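Local coordinates for thermospermine synthase (Medicago truncatula, PDB 6BQ6), which probably transfers an aminopropyl group from decarboxylated S-adenosylmethionine to spermidine, giving thermospermine in plant polyamine biosynthesis, at residues 33-36 and 40-43; 85-90 and 252-257; 203-208 and 263-268; 163-168 and 197-202. All blocks are in the same frame, centred on the assembly; numbering follows the deposited sequence.

Contact 1 of 4, residues 33-36 and 40-43; sequences EEIE and RWCF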
loop_
_atom_site.group_PDB
_atom_site.type_symbol
_atom_site.label_atom_id
_atom_site.label_comp_id
_atom_site.label_asym_id
_atom_site.label_seq_id
_atom_site.Cartn_x
_atom_site.Cartn_y
_atom_site.Cartn_z
ATOM N N GLU B 33 -6.182 -4.788 3.856
ATOM C CA GLU B 33 -6.547 -4.823 5.243
ATOM C C GLU B 33 -5.303 -4.816 6.134
ATOM O O GLU B 33 -4.331 -5.562 5.896
ATOM C CB GLU B 33 -7.367 -6.040 5.535
ATOM C CG GLU B 33 -7.995 -5.929 6.938
ATOM C CD GLU B 33 -9.122 -6.899 7.214
ATOM O OE1 GLU B 33 -9.737 -7.383 6.271
ATOM O OE2 GLU B 33 -9.424 -7.160 8.395
ATOM N N GLU B 34 -5.360 -3.926 7.119
ATOM C CA GLU B 34 -4.383 -3.846 8.172
ATOM C C GLU B 34 -4.782 -4.890 9.195
ATOM O O GLU B 34 -5.586 -4.614 10.050
ATOM C CB GLU B 34 -4.362 -2.440 8.804
ATOM C CG GLU B 34 -3.825 -1.336 7.871
ATOM C CD GLU B 34 -3.044 -0.225 8.601
ATOM O OE1 GLU B 34 -1.991 0.207 8.065
ATOM O OE2 GLU B 34 -3.473 0.198 9.706
ATOM N N ILE B 35 -4.203 -6.081 9.091
ATOM C CA ILE B 35 -4.358 -7.136 10.114
ATOM C C ILE B 35 -3.942 -6.615 11.508
ATOM O O ILE B 35 -4.668 -6.786 12.489
ATOM C CB ILE B 35 -3.477 -8.382 9.775
ATOM C CG1 ILE B 35 -3.856 -9.007 8.426
ATOM C CG2 ILE B 35 -3.541 -9.408 10.902
ATOM C CD1 ILE B 35 -5.345 -9.120 8.178
ATOM N N GLU B 36 -2.754 -6.039 11.569
ATOM C CA GLU B 36 -2.231 -5.327 12.744
ATOM C C GLU B 36 -1.848 -3.951 12.210
ATOM O O GLU B 36 -1.716 -3.781 10.995
ATOM C CB GLU B 36 -0.987 -6.040 13.292
ATOM C CG GLU B 36 -1.091 -7.563 13.447
ATOM C CD GLU B 36 0.156 -8.238 14.071
ATOM O OE1 GLU B 36 -0.038 -9.316 14.684
ATOM O OE2 GLU B 36 1.325 -7.738 13.953
ATOM N N ARG B 40 0.037 -5.705 6.611
ATOM C CA ARG B 40 -1.021 -5.511 5.648
ATOM C C ARG B 40 -1.156 -6.706 4.745
ATOM O O ARG B 40 -0.185 -7.293 4.353
ATOM C CB ARG B 40 -0.798 -4.227 4.868
ATOM C CG ARG B 40 -1.246 -3.034 5.673
ATOM C CD ARG B 40 -0.863 -1.665 5.109
ATOM N NE ARG B 40 -0.478 -1.722 3.712
ATOM C CZ ARG B 40 0.021 -0.681 3.052
ATOM N NH1 ARG B 40 0.125 0.523 3.628
ATOM N NH2 ARG B 40 0.367 -0.833 1.772
ATOM N N TRP B 41 -2.388 -7.043 4.440
ATOM C CA TRP B 41 -2.695 -8.248 3.690
ATOM C C TRP B 41 -3.569 -7.771 2.551
ATOM O O TRP B 41 -4.626 -7.181 2.844
ATOM C CB TRP B 41 -3.458 -9.129 4.649
ATOM C CG TRP B 41 -3.963 -10.420 4.249
ATOM C CD1 TRP B 41 -5.231 -10.903 4.506
ATOM C CD2 TRP B 41 -3.233 -11.494 3.669
ATOM N NE1 TRP B 41 -5.313 -12.221 4.124
ATOM C CE2 TRP B 41 -4.108 -12.603 3.600
ATOM C CE3 TRP B 41 -1.922 -11.643 3.227
ATOM C CZ2 TRP B 41 -3.722 -13.809 3.069
ATOM C CZ3 TRP B 41 -1.536 -12.834 2.689
ATOM C CH2 TRP B 41 -2.447 -13.919 2.602
ATOM N N CYS B 42 -3.129 -7.961 1.293
ATOM C CA CYS B 42 -3.786 -7.321 0.149
ATOM C C CYS B 42 -4.221 -8.329 -0.911
ATOM O O CYS B 42 -3.469 -9.223 -1.258
ATOM C CB CYS B 42 -2.890 -6.288 -0.488
ATOM S SG CYS B 42 -2.051 -5.253 0.767
ATOM N N PHE B 43 -5.469 -8.203 -1.349
ATOM C CA PHE B 43 -6.049 -9.099 -2.345
ATOM C C PHE B 43 -6.311 -8.320 -3.620
ATOM O O PHE B 43 -6.936 -7.257 -3.582
ATOM C CB PHE B 43 -7.424 -9.638 -1.897
ATOM C CG PHE B 43 -7.473 -10.198 -0.545
ATOM C CD1 PHE B 43 -6.350 -10.698 0.101
ATOM C CD2 PHE B 43 -8.709 -10.324 0.087
ATOM C CE1 PHE B 43 -6.470 -11.263 1.345
ATOM C CE2 PHE B 43 -8.804 -10.876 1.337
ATOM C CZ PHE B 43 -7.702 -11.336 1.971
#
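With CG anti to the backbone N (chi1 179°), Trp41 carries its indole off the same sheet face as Glu33, and Ile35, its CG1 turned beside its own backbone N (chi1 -60°), comes up alongside it. The two side chains run side by side: Ile35 CG1 lies 3.8 Å from Trp41 CB, and the methyl CD1 of Ile35 reaches obliquely to Trp41 CD1 at 4.1 Å. Under this apolar contact Glu33 and Trp41 form an antiparallel hydrogen-bonded pair, closed by Trp41 N to Glu33 O at 2.8 Å and by Glu33 N to Trp41 O at 3.0 Å. This is a beta hairpin of strands 29-34 and 39-45 within the tetramerisation region of the spermidine synthase family, and Ile35 and Glu36 make a classic beta bulge near its turn. On the other face, Glu34 and Arg40 meet through their aliphatic parts, Glu34 CG 3.8 Å from Arg40 CG, while the charged ends stay apart, Glu34 OE1 4.9 Å from Arg40 NH1. The guanidinium serves other subunits instead: NH1 makes a salt bridge to Glu32 of the third subunit, and the group makes a cation-pi contact with Trp30 of the second. With an alanine here, Glu32 of the third subunit is likely to lose its cation and Glu34 CG its neighbour. Glu33, which touches the bound thermospermine, has its OE1 gripped by Tyr31 OH and Leu77 N.

Contact 2 of 4, residues 85-90 and 252-257; sequences FIYHEC and PSYADI. With TER (N-(3-amino-propyl)-N-(5-aminopropyl)-1,4-diaminobutane), chain F.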
loop_
_atom_site.group_PDB
_atom_site.type_symbol
_atom_site.label_atom_id
_atom_site.label_comp_id
_atom_site.label_asym_id
_atom_site.label_seq_id
_atom_site.Cartn_x
_atom_site.Cartn_y
_atom_site.Cartn_z
ATOM N N PHE B 85 -16.296 -21.733 4.459
ATOM C CA PHE B 85 -16.718 -23.080 4.888
ATOM C C PHE B 85 -15.858 -23.589 6.064
ATOM O O PHE B 85 -16.336 -24.318 6.917
ATOM C CB PHE B 85 -16.767 -24.080 3.726
ATOM C CG PHE B 85 -15.422 -24.574 3.255
ATOM C CD1 PHE B 85 -14.845 -25.663 3.802
ATOM C CD2 PHE B 85 -14.736 -23.907 2.259
ATOM C CE1 PHE B 85 -13.611 -26.137 3.381
ATOM C CE2 PHE B 85 -13.500 -24.368 1.826
ATOM C CZ PHE B 85 -12.929 -25.469 2.395
ATOM N N ILE B 86 -14.559 -23.220 6.086
ATOM C CA ILE B 86 -13.697 -23.654 7.160
ATOM C C ILE B 86 -14.170 -23.037 8.497
ATOM O O ILE B 86 -14.309 -23.767 9.479
ATOM C CB ILE B 86 -12.233 -23.293 6.896
ATOM C CG1 ILE B 86 -11.770 -23.889 5.569
ATOM C CG2 ILE B 86 -11.319 -23.767 8.032
ATOM C CD1 ILE B 86 -10.366 -23.497 5.214
ATOM N N TYR B 87 -14.363 -21.715 8.522
ATOM C CA TYR B 87 -14.738 -21.038 9.726
ATOM C C TYR B 87 -16.121 -21.571 10.173
ATOM O O TYR B 87 -16.325 -21.835 11.349
ATOM C CB TYR B 87 -14.793 -19.508 9.483
ATOM C CG TYR B 87 -15.396 -18.761 10.625
ATOM C CD1 TYR B 87 -14.611 -18.281 11.681
ATOM C CD2 TYR B 87 -16.760 -18.500 10.661
ATOM C CE1 TYR B 87 -15.201 -17.604 12.748
ATOM C CE2 TYR B 87 -17.346 -17.854 11.719
ATOM C CZ TYR B 87 -16.561 -17.394 12.750
ATOM O OH TYR B 87 -17.154 -16.712 13.804
ATOM N N HIS B 88 -17.051 -21.696 9.242
ATOM C CA HIS B 88 -18.396 -22.047 9.656
ATOM C C HIS B 88 -18.540 -23.517 10.030
ATOM O O HIS B 88 -19.279 -23.834 10.953
ATOM C CB HIS B 88 -19.398 -21.581 8.625
ATOM C CG HIS B 88 -19.493 -20.095 8.566
ATOM N ND1 HIS B 88 -18.899 -19.342 7.575
ATOM C CD2 HIS B 88 -19.991 -19.205 9.469
ATOM C CE1 HIS B 88 -19.093 -18.057 7.831
ATOM N NE2 HIS B 88 -19.769 -17.951 8.965
ATOM N N GLU B 89 -17.842 -24.419 9.356
ATOM C CA GLU B 89 -17.836 -25.817 9.794
ATOM C C GLU B 89 -17.169 -25.992 11.150
ATOM O O GLU B 89 -17.687 -26.708 12.001
ATOM C CB GLU B 89 -17.148 -26.722 8.799
ATOM C CG GLU B 89 -17.969 -27.016 7.545
ATOM C CD GLU B 89 -17.332 -28.050 6.645
ATOM O OE1 GLU B 89 -16.390 -28.780 7.072
ATOM O OE2 GLU B 89 -17.796 -28.173 5.480
ATOM N N CYS B 90 -16.041 -25.306 11.360
ATOM C CA CYS B 90 -15.360 -25.348 12.674
ATOM C C CYS B 90 -16.184 -24.739 13.797
ATOM O O CYS B 90 -16.178 -25.286 14.907
ATOM C CB CYS B 90 -14.002 -24.693 12.663
ATOM S SG CYS B 90 -12.773 -25.635 11.720
ATOM N N PRO B 252 -7.163 -19.197 5.281
ATOM C CA PRO B 252 -6.202 -18.471 4.445
ATOM C C PRO B 252 -6.543 -17.012 4.288
ATOM O O PRO B 252 -5.653 -16.178 4.399
ATOM C CB PRO B 252 -6.268 -19.215 3.100
ATOM C CG PRO B 252 -6.662 -20.576 3.460
ATOM C CD PRO B 252 -7.533 -20.485 4.673
ATOM N N SER B 253 -7.819 -16.688 4.106
ATOM C CA SER B 253 -8.213 -15.301 3.875
ATOM C C SER B 253 -8.048 -14.433 5.105
ATOM O O SER B 253 -7.978 -13.213 4.991
ATOM C CB SER B 253 -9.652 -15.193 3.397
ATOM O OG SER B 253 -10.558 -15.723 4.314
ATOM N N TYR B 254 -7.998 -15.053 6.278
ATOM C CA TYR B 254 -7.764 -14.353 7.530
ATOM C C TYR B 254 -6.318 -14.096 7.841
ATOM O O TYR B 254 -6.030 -13.394 8.836
ATOM C CB TYR B 254 -8.430 -15.160 8.673
ATOM C CG TYR B 254 -9.951 -15.245 8.710
ATOM C CD1 TYR B 254 -10.774 -14.708 7.702
ATOM C CD2 TYR B 254 -10.578 -15.901 9.763
ATOM C CE1 TYR B 254 -12.148 -14.808 7.775
ATOM C CE2 TYR B 254 -11.958 -16.009 9.845
ATOM C CZ TYR B 254 -12.745 -15.467 8.853
ATOM O OH TYR B 254 -14.096 -15.582 8.942
ATOM N N ALA B 255 -5.378 -14.662 7.074
ATOM C CA ALA B 255 -3.931 -14.625 7.315
ATOM C C ALA B 255 -3.529 -15.036 8.720
ATOM O O ALA B 255 -2.584 -14.501 9.282
ATOM C CB ALA B 255 -3.320 -13.237 6.969
ATOM N N ASP B 256 -4.289 -15.964 9.322
ATOM C CA ASP B 256 -3.951 -16.437 10.629
ATOM C C ASP B 256 -4.684 -17.714 10.887
ATOM O O ASP B 256 -5.593 -18.112 10.125
ATOM C CB ASP B 256 -4.340 -15.417 11.705
ATOM C CG ASP B 256 -3.410 -15.467 12.943
ATOM O OD1 ASP B 256 -2.610 -16.432 13.094
ATOM O OD2 ASP B 256 -3.544 -14.545 13.750
ATOM N N ILE B 257 -4.217 -18.360 11.928
ATOM C CA ILE B 257 -4.947 -19.429 12.566
ATOM C C ILE B 257 -6.094 -18.693 13.306
ATOM O O ILE B 257 -5.870 -17.657 13.931
ATOM C CB ILE B 257 -4.063 -20.192 13.554
ATOM C CG1 ILE B 257 -2.854 -20.805 12.858
ATOM C CG2 ILE B 257 -4.843 -21.271 14.248
ATOM C CD1 ILE B 257 -3.208 -21.811 11.800
HETATM N N1 TER F . -20.506 -10.011 13.185
HETATM C C2 TER F . -20.550 -11.368 12.680
HETATM C C3 TER F . -19.474 -12.209 13.358
HETATM C C4 TER F . -18.072 -11.835 12.952
HETATM N N5 TER F . -17.124 -12.823 13.412
HETATM C C6 TER F . -16.207 -13.440 12.481
HETATM C C7 TER F . -14.861 -13.717 13.134
HETATM C C8 TER F . -13.801 -13.813 12.052
HETATM N N9 TER F . -13.224 -12.529 11.717
HETATM C C10 TER F . -12.223 -12.483 10.682
HETATM C C11 TER F . -11.212 -11.367 10.826
HETATM C C12 TER F . -10.055 -11.663 9.871
HETATM C C13 TER F . -9.137 -10.471 9.649
HETATM N N14 TER F . -8.925 -9.728 10.879
#
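Tyr254 brings its hydroxyl over a face of the Tyr87 ring, Tyr254 OH sitting 3.8 Å from Tyr87 CG, although the hydrogen bond of that oxygen goes elsewhere, to Gln78 O. The two side chains are roughly perpendicular. Tyr87 CD1 in turn lies at the edge of the Tyr254 ring, near its plane, 3.9 Å from Tyr254 CE2. Tyr87 gets there with its ring swung anti to the backbone N (chi1 170°), off helix 84-98 toward the short 3-10 turn 252-254. Both tyrosines line the polyamine pocket of this aminopropyltransferase, whose catalytic domain has a Rossmann-like fold, and the bound thermospermine runs past the two. Its carbon C10 rides over the centre of the Tyr254 ring, 3.5 Å from Tyr254 CZ, a CH-pi type of approach, while C6 lies 3.7 Å from Tyr87 OH. That hydroxyl is hydrogen-bonded to Asp181, the predicted proton acceptor, so one tyrosine links the helix to the probable catalytic centre. A leucine in place of Tyr254 would probably deprive C10 of its flat aromatic floor and Gln78 O of its hydroxyl partner. Farther from the ligand, Ile86 meets Pro252, with Ile86 CD1 4.2 Å from Pro252 CD. Ile223 of the second subunit packs against both of these residues, so this side of the contact lies at a subunit interface.

Contact 3 of 4, residues 203-208 and 263-268; sequences TLKPKL and ASDSPL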
loop_
_atom_site.group_PDB
_atom_site.type_symbol
_atom_site.label_atom_id
_atom_site.label_comp_id
_atom_site.label_asym_id
_atom_site.label_seq_id
_atom_site.Cartn_x
_atom_site.Cartn_y
_atom_site.Cartn_z
ATOM N N THR B 203 -26.472 -15.304 32.628
ATOM C CA THR B 203 -27.407 -15.098 31.505
ATOM C C THR B 203 -27.424 -16.296 30.590
ATOM O O THR B 203 -28.477 -16.822 30.264
ATOM C CB THR B 203 -27.128 -13.774 30.718
ATOM O OG1 THR B 203 -27.249 -12.611 31.582
ATOM C CG2 THR B 203 -28.030 -13.634 29.511
ATOM N N LEU B 204 -26.247 -16.724 30.147
ATOM C CA LEU B 204 -26.181 -17.781 29.122
ATOM C C LEU B 204 -26.430 -19.173 29.719
ATOM O O LEU B 204 -27.262 -19.959 29.222
ATOM C CB LEU B 204 -24.812 -17.738 28.440
ATOM C CG LEU B 204 -24.784 -18.589 27.136
ATOM C CD1 LEU B 204 -24.125 -17.858 25.986
ATOM C CD2 LEU B 204 -24.120 -19.895 27.437
ATOM N N LYS B 205 -25.662 -19.523 30.746
ATOM C CA LYS B 205 -25.777 -20.875 31.340
ATOM C C LYS B 205 -27.197 -21.243 31.744
ATOM O O LYS B 205 -27.653 -22.350 31.406
ATOM C CB LYS B 205 -24.764 -21.055 32.478
ATOM C CG LYS B 205 -24.535 -22.496 32.902
ATOM C CD LYS B 205 -23.191 -22.673 33.624
ATOM C CE LYS B 205 -23.359 -23.464 34.890
ATOM N NZ LYS B 205 -22.046 -23.897 35.453
ATOM N N PRO B 206 -27.961 -20.287 32.356
ATOM C CA PRO B 206 -29.359 -20.605 32.668
ATOM C C PRO B 206 -30.250 -20.902 31.494
ATOM O O PRO B 206 -31.319 -21.476 31.690
ATOM C CB PRO B 206 -29.852 -19.357 33.374
ATOM C CG PRO B 206 -28.653 -18.776 33.983
ATOM C CD PRO B 206 -27.550 -19.032 32.998
ATOM N N LYS B 207 -29.836 -20.531 30.276
ATOM C CA LYS B 207 -30.617 -20.825 29.092
ATOM C C LYS B 207 -30.064 -21.963 28.249
ATOM O O LYS B 207 -30.495 -22.124 27.123
ATOM C CB LYS B 207 -30.813 -19.525 28.267
ATOM C CG LYS B 207 -31.601 -18.428 29.044
ATOM C CD LYS B 207 -32.997 -18.838 29.542
ATOM C CE LYS B 207 -33.491 -18.019 30.734
ATOM N NZ LYS B 207 -33.552 -16.562 30.504
ATOM N N LEU B 208 -29.125 -22.749 28.792
ATOM C CA LEU B 208 -28.734 -24.019 28.218
ATOM C C LEU B 208 -29.515 -25.154 28.876
ATOM O O LEU B 208 -29.687 -25.190 30.103
ATOM C CB LEU B 208 -27.266 -24.298 28.399
ATOM C CG LEU B 208 -26.296 -23.469 27.603
ATOM C CD1 LEU B 208 -24.887 -23.690 28.123
ATOM C CD2 LEU B 208 -26.389 -23.845 26.130
ATOM N N ALA B 263 -17.598 -25.157 25.393
ATOM C CA ALA B 263 -17.760 -25.174 26.843
ATOM C C ALA B 263 -19.053 -25.900 27.206
ATOM O O ALA B 263 -20.084 -25.733 26.572
ATOM C CB ALA B 263 -17.750 -23.756 27.404
ATOM N N SER B 264 -18.984 -26.738 28.230
ATOM C CA SER B 264 -20.168 -27.500 28.664
ATOM C C SER B 264 -19.963 -27.954 30.109
ATOM O O SER B 264 -18.855 -28.061 30.609
ATOM C CB SER B 264 -20.407 -28.709 27.767
ATOM O OG SER B 264 -21.600 -29.450 28.054
ATOM N N ASP B 265 -21.051 -28.249 30.761
ATOM C CA ASP B 265 -20.969 -28.936 32.047
ATOM C C ASP B 265 -21.062 -30.454 31.926
ATOM O O ASP B 265 -20.954 -31.171 32.936
ATOM C CB ASP B 265 -22.015 -28.333 32.997
ATOM C CG ASP B 265 -21.540 -27.007 33.612
ATOM O OD1 ASP B 265 -20.314 -26.734 33.695
ATOM O OD2 ASP B 265 -22.390 -26.242 34.105
ATOM N N SER B 266 -21.253 -30.960 30.709
ATOM C CA SER B 266 -21.150 -32.349 30.423
ATOM C C SER B 266 -19.878 -32.577 29.606
ATOM O O SER B 266 -19.391 -31.667 28.913
ATOM C CB SER B 266 -22.343 -32.835 29.648
ATOM O OG SER B 266 -23.470 -32.680 30.498
ATOM N N PRO B 267 -19.327 -33.792 29.688
ATOM C CA PRO B 267 -18.021 -34.015 29.031
ATOM C C PRO B 267 -17.989 -33.771 27.526
ATOM O O PRO B 267 -19.005 -33.896 26.842
ATOM C CB PRO B 267 -17.730 -35.488 29.338
ATOM C CG PRO B 267 -18.433 -35.720 30.623
ATOM C CD PRO B 267 -19.735 -34.970 30.462
ATOM N N LEU B 268 -16.801 -33.400 27.045
ATOM C CA LEU B 268 -16.574 -33.126 25.610
ATOM C C LEU B 268 -15.360 -33.952 25.169
ATOM O O LEU B 268 -14.261 -33.432 25.029
ATOM C CB LEU B 268 -16.316 -31.656 25.404
ATOM C CG LEU B 268 -17.430 -30.667 25.764
ATOM C CD1 LEU B 268 -16.841 -29.276 25.945
ATOM C CD2 LEU B 268 -18.475 -30.683 24.669
#
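Lys205 and Asp265 join two corners of the Rossmann-like catalytic domain: the 3-10 turn that follows helix 197-204, and the loop just after strand 256-264, a strand of the central mixed sheet. The tight part is a single salt bridge, with Lys205 NZ 2.7 Å from Asp265 OD2. The ammonium comes in on the syn side of that oxygen, the side of its partner OD1, yet it favours OD2 clearly, since Asp265 OD1 stands 3.8 Å from Lys205 NZ. Lys205 CE also lies close, 3.0 Å from Asp265 OD2, so the last C-N bond of the lysine is broadside to the oxygen, a tight approach. As whole side chains the two stand nearly square to each other. Lys205 sets off with CG anti to its N (chi1 -164°) and bends at chi3 (132°), which turns the ammonium toward the loop.

Both ends have second partners in the segment leading into strand 243-251: Lys205 NZ gives a bond to Val240 O, and Asp265 OD1 accepts from Lys242 N. The carboxylate is therefore held through each of its oxygens, and the pair straps that connection to the two corners.

Everything else across this contact is loose. The backbones remain well separated, 9.1 Å between Lys205 CA and Ser264 CA, and Asp265 is exposed at the protein surface. Lys205, Leu208 and Ala263 pack on Phe241, in the connection before strand 243-251. The loop keeps its own shape through an ST turn, in which Ser266 N donates to Ser264 OG at 3.1 Å, a fairly straight bond of 162°.

Contact 4 of 4, residues 163-168 and 197-202; sequences DAKAEL and KDFYEL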
loop_
_atom_site.group_PDB
_atom_site.type_symbol
_atom_site.label_atom_id
_atom_site.label_comp_id
_atom_site.label_asym_id
_atom_site.label_seq_id
_atom_site.Cartn_x
_atom_site.Cartn_y
_atom_site.Cartn_z
ATOM N N ASP B 163 -30.207 -7.269 20.698
ATOM C CA ASP B 163 -29.045 -7.575 21.514
ATOM C C ASP B 163 -29.248 -8.976 22.081
ATOM O O ASP B 163 -30.293 -9.239 22.643
ATOM C CB ASP B 163 -29.005 -6.595 22.673
ATOM C CG ASP B 163 -27.872 -6.870 23.602
ATOM O OD1 ASP B 163 -26.741 -6.496 23.266
ATOM O OD2 ASP B 163 -28.094 -7.459 24.670
ATOM N N ALA B 164 -28.267 -9.860 21.934
ATOM C CA ALA B 164 -28.408 -11.250 22.380
ATOM C C ALA B 164 -28.601 -11.372 23.902
ATOM O O ALA B 164 -29.321 -12.261 24.347
ATOM C CB ALA B 164 -27.220 -12.095 21.913
ATOM N N LYS B 165 -27.980 -10.495 24.713
ATOM C CA LYS B 165 -28.180 -10.557 26.170
ATOM C C LYS B 165 -29.599 -10.246 26.518
ATOM O O LYS B 165 -30.211 -10.946 27.329
ATOM C CB LYS B 165 -27.217 -9.609 26.953
ATOM C CG LYS B 165 -27.450 -9.596 28.454
ATOM C CD LYS B 165 -26.464 -8.649 29.150
ATOM C CE LYS B 165 -26.983 -8.125 30.487
ATOM N NZ LYS B 165 -26.681 -9.068 31.580
ATOM N N ALA B 166 -30.133 -9.182 25.938
ATOM C CA ALA B 166 -31.533 -8.824 26.155
ATOM C C ALA B 166 -32.473 -9.907 25.713
ATOM O O ALA B 166 -33.441 -10.227 26.426
ATOM C CB ALA B 166 -31.853 -7.538 25.398
ATOM N N GLU B 167 -32.202 -10.474 24.531
ATOM C CA GLU B 167 -33.062 -11.544 24.001
ATOM C C GLU B 167 -33.096 -12.780 24.886
ATOM O O GLU B 167 -34.179 -13.260 25.243
ATOM C CB GLU B 167 -32.629 -11.935 22.598
ATOM C CG GLU B 167 -33.561 -12.861 21.881
ATOM C CD GLU B 167 -34.943 -12.277 21.610
ATOM O OE1 GLU B 167 -35.077 -11.037 21.626
ATOM O OE2 GLU B 167 -35.872 -13.081 21.305
ATOM N N LEU B 168 -31.919 -13.256 25.300
ATOM C CA LEU B 168 -31.841 -14.432 26.175
ATOM C C LEU B 168 -32.502 -14.185 27.543
ATOM O O LEU B 168 -33.227 -15.045 28.037
ATOM C CB LEU B 168 -30.402 -14.884 26.379
ATOM C CG LEU B 168 -29.753 -15.548 25.144
ATOM C CD1 LEU B 168 -28.240 -15.630 25.290
ATOM C CD2 LEU B 168 -30.333 -16.926 24.908
ATOM N N LYS B 197 -17.573 -13.155 32.262
ATOM C CA LYS B 197 -17.843 -14.210 33.220
ATOM C C LYS B 197 -19.281 -14.132 33.692
ATOM O O LYS B 197 -20.009 -15.130 33.676
ATOM C CB LYS B 197 -16.904 -14.145 34.416
ATOM C CG LYS B 197 -17.148 -15.229 35.444
ATOM C CD LYS B 197 -16.232 -15.072 36.663
ATOM C CE LYS B 197 -16.353 -16.280 37.594
ATOM N NZ LYS B 197 -17.594 -16.245 38.408
ATOM N N ASP B 198 -19.698 -12.941 34.092
ATOM C CA ASP B 198 -21.066 -12.778 34.597
ATOM C C ASP B 198 -22.129 -13.044 33.534
ATOM O O ASP B 198 -23.173 -13.636 33.849
ATOM C CB ASP B 198 -21.265 -11.399 35.181
ATOM C CG ASP B 198 -20.741 -11.278 36.617
ATOM O OD1 ASP B 198 -20.220 -12.258 37.200
ATOM O OD2 ASP B 198 -20.859 -10.159 37.175
ATOM N N PHE B 199 -21.887 -12.612 32.293
ATOM C CA PHE B 199 -22.787 -12.979 31.189
ATOM C C PHE B 199 -22.946 -14.500 31.075
ATOM O O PHE B 199 -24.063 -15.042 31.046
ATOM C CB PHE B 199 -22.333 -12.357 29.858
ATOM C CG PHE B 199 -23.107 -12.870 28.672
ATOM C CD1 PHE B 199 -24.434 -12.498 28.495
ATOM C CD2 PHE B 199 -22.572 -13.827 27.876
ATOM C CE1 PHE B 199 -25.178 -13.006 27.455
ATOM C CE2 PHE B 199 -23.289 -14.329 26.821
ATOM C CZ PHE B 199 -24.600 -13.931 26.620
ATOM N N TYR B 200 -21.827 -15.190 31.026
ATOM C CA TYR B 200 -21.857 -16.633 30.840
ATOM C C TYR B 200 -22.536 -17.316 31.993
ATOM O O TYR B 200 -23.363 -18.181 31.764
ATOM C CB TYR B 200 -20.458 -17.178 30.705
ATOM C CG TYR B 200 -19.701 -16.803 29.465
ATOM C CD1 TYR B 200 -20.318 -16.758 28.198
ATOM C CD2 TYR B 200 -18.330 -16.586 29.531
ATOM C CE1 TYR B 200 -19.584 -16.446 27.049
ATOM C CE2 TYR B 200 -17.600 -16.309 28.394
ATOM C CZ TYR B 200 -18.232 -16.239 27.145
ATOM O OH TYR B 200 -17.484 -15.959 26.012
ATOM N N GLU B 201 -22.203 -16.899 33.224
ATOM C CA GLU B 201 -22.747 -17.533 34.426
ATOM C C GLU B 201 -24.206 -17.240 34.661
ATOM O O GLU B 201 -24.941 -18.148 35.004
ATOM C CB GLU B 201 -21.950 -17.129 35.679
ATOM C CG GLU B 201 -22.159 -18.085 36.866
ATOM C CD GLU B 201 -21.312 -17.705 38.070
ATOM O OE1 GLU B 201 -21.477 -18.367 39.136
ATOM O OE2 GLU B 201 -20.479 -16.763 37.936
ATOM N N LEU B 202 -24.598 -15.989 34.521
ATOM C CA LEU B 202 -25.890 -15.503 34.997
ATOM C C LEU B 202 -26.891 -15.340 33.898
ATOM O O LEU B 202 -28.072 -15.277 34.191
ATOM C CB LEU B 202 -25.727 -14.171 35.735
ATOM C CG LEU B 202 -24.801 -14.248 36.955
ATOM C CD1 LEU B 202 -24.744 -12.913 37.685
ATOM C CD2 LEU B 202 -25.193 -15.372 37.922
#
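Phe199 reaches from helix 197-204 to helix 164-169 and is met there by Lys165 and Leu168; these three side chains make nearly the whole contact. Both helices belong to the Rossmann-like catalytic domain, helix 164-169 following strand 157-161, an outermost strand of its mixed sheet. Phe199 gives up the greatest area. Its CG stands anti to the backbone N (chi1 172°), which sends the ring out to the neighbouring helix, where the far rim does the touching.

Lys165 contributes its hydrocarbon part, with Lys165 CB 4.0 Å from Phe199 CE1 and Lys165 CG 4.2 Å from Phe199 CD1. The two side chains run antiparallel past one another, so the ammonium continues beyond the ring and finds its charge partner in Glu169. Leu168, about one helical turn on, puts its methyl CD1 4.2 Å from Phe199 CZ. Both meet the ring obliquely. These are ordinary van der Waals distances, and the packing is wholly apolar. Leu194 and Met108, both in loops, also touch Phe199, and Phe106 of strand 104-107 lies against Leu168, setting helix 164-169 on the sheet.

Helix 164-169 begins at a binding site: Asp163 and Ala164 contact adenosine in another structure of this protein. Asp163 is the N-cap, its OD1 paired with Lys193 in a salt bridge. The other oxygen closes the first turn: Asp163 OD2 accepts from Ala166 N at 3.0 Å with its anti lone pair, the one away from OD1.

How the contacts relate
From the N terminus, contact 1 closes first, as a short hairpin complete before any other begins. Contact 2 opens at helix 84-98 and closes far along the chain at 252-257, looping out much of the catalytic domain; contact 4, pairing helix 164-169 with helix 197-204, lies entirely within that loop. Contact 3 starts there too, just after contact 4, but ends beyond contact 2 and so crosses it, joining the end of helix 197-204 to the loop after strand 256-264. Contacts 2 and 3 use opposite ends of that strand; contacts 3 and 4 share helix 197-204, where Leu204 N probably bonds to Phe199 O. Contacts 1 and 2 meet through Trp41 NE1 and Ser253 O, joining hairpin to catalytic domain.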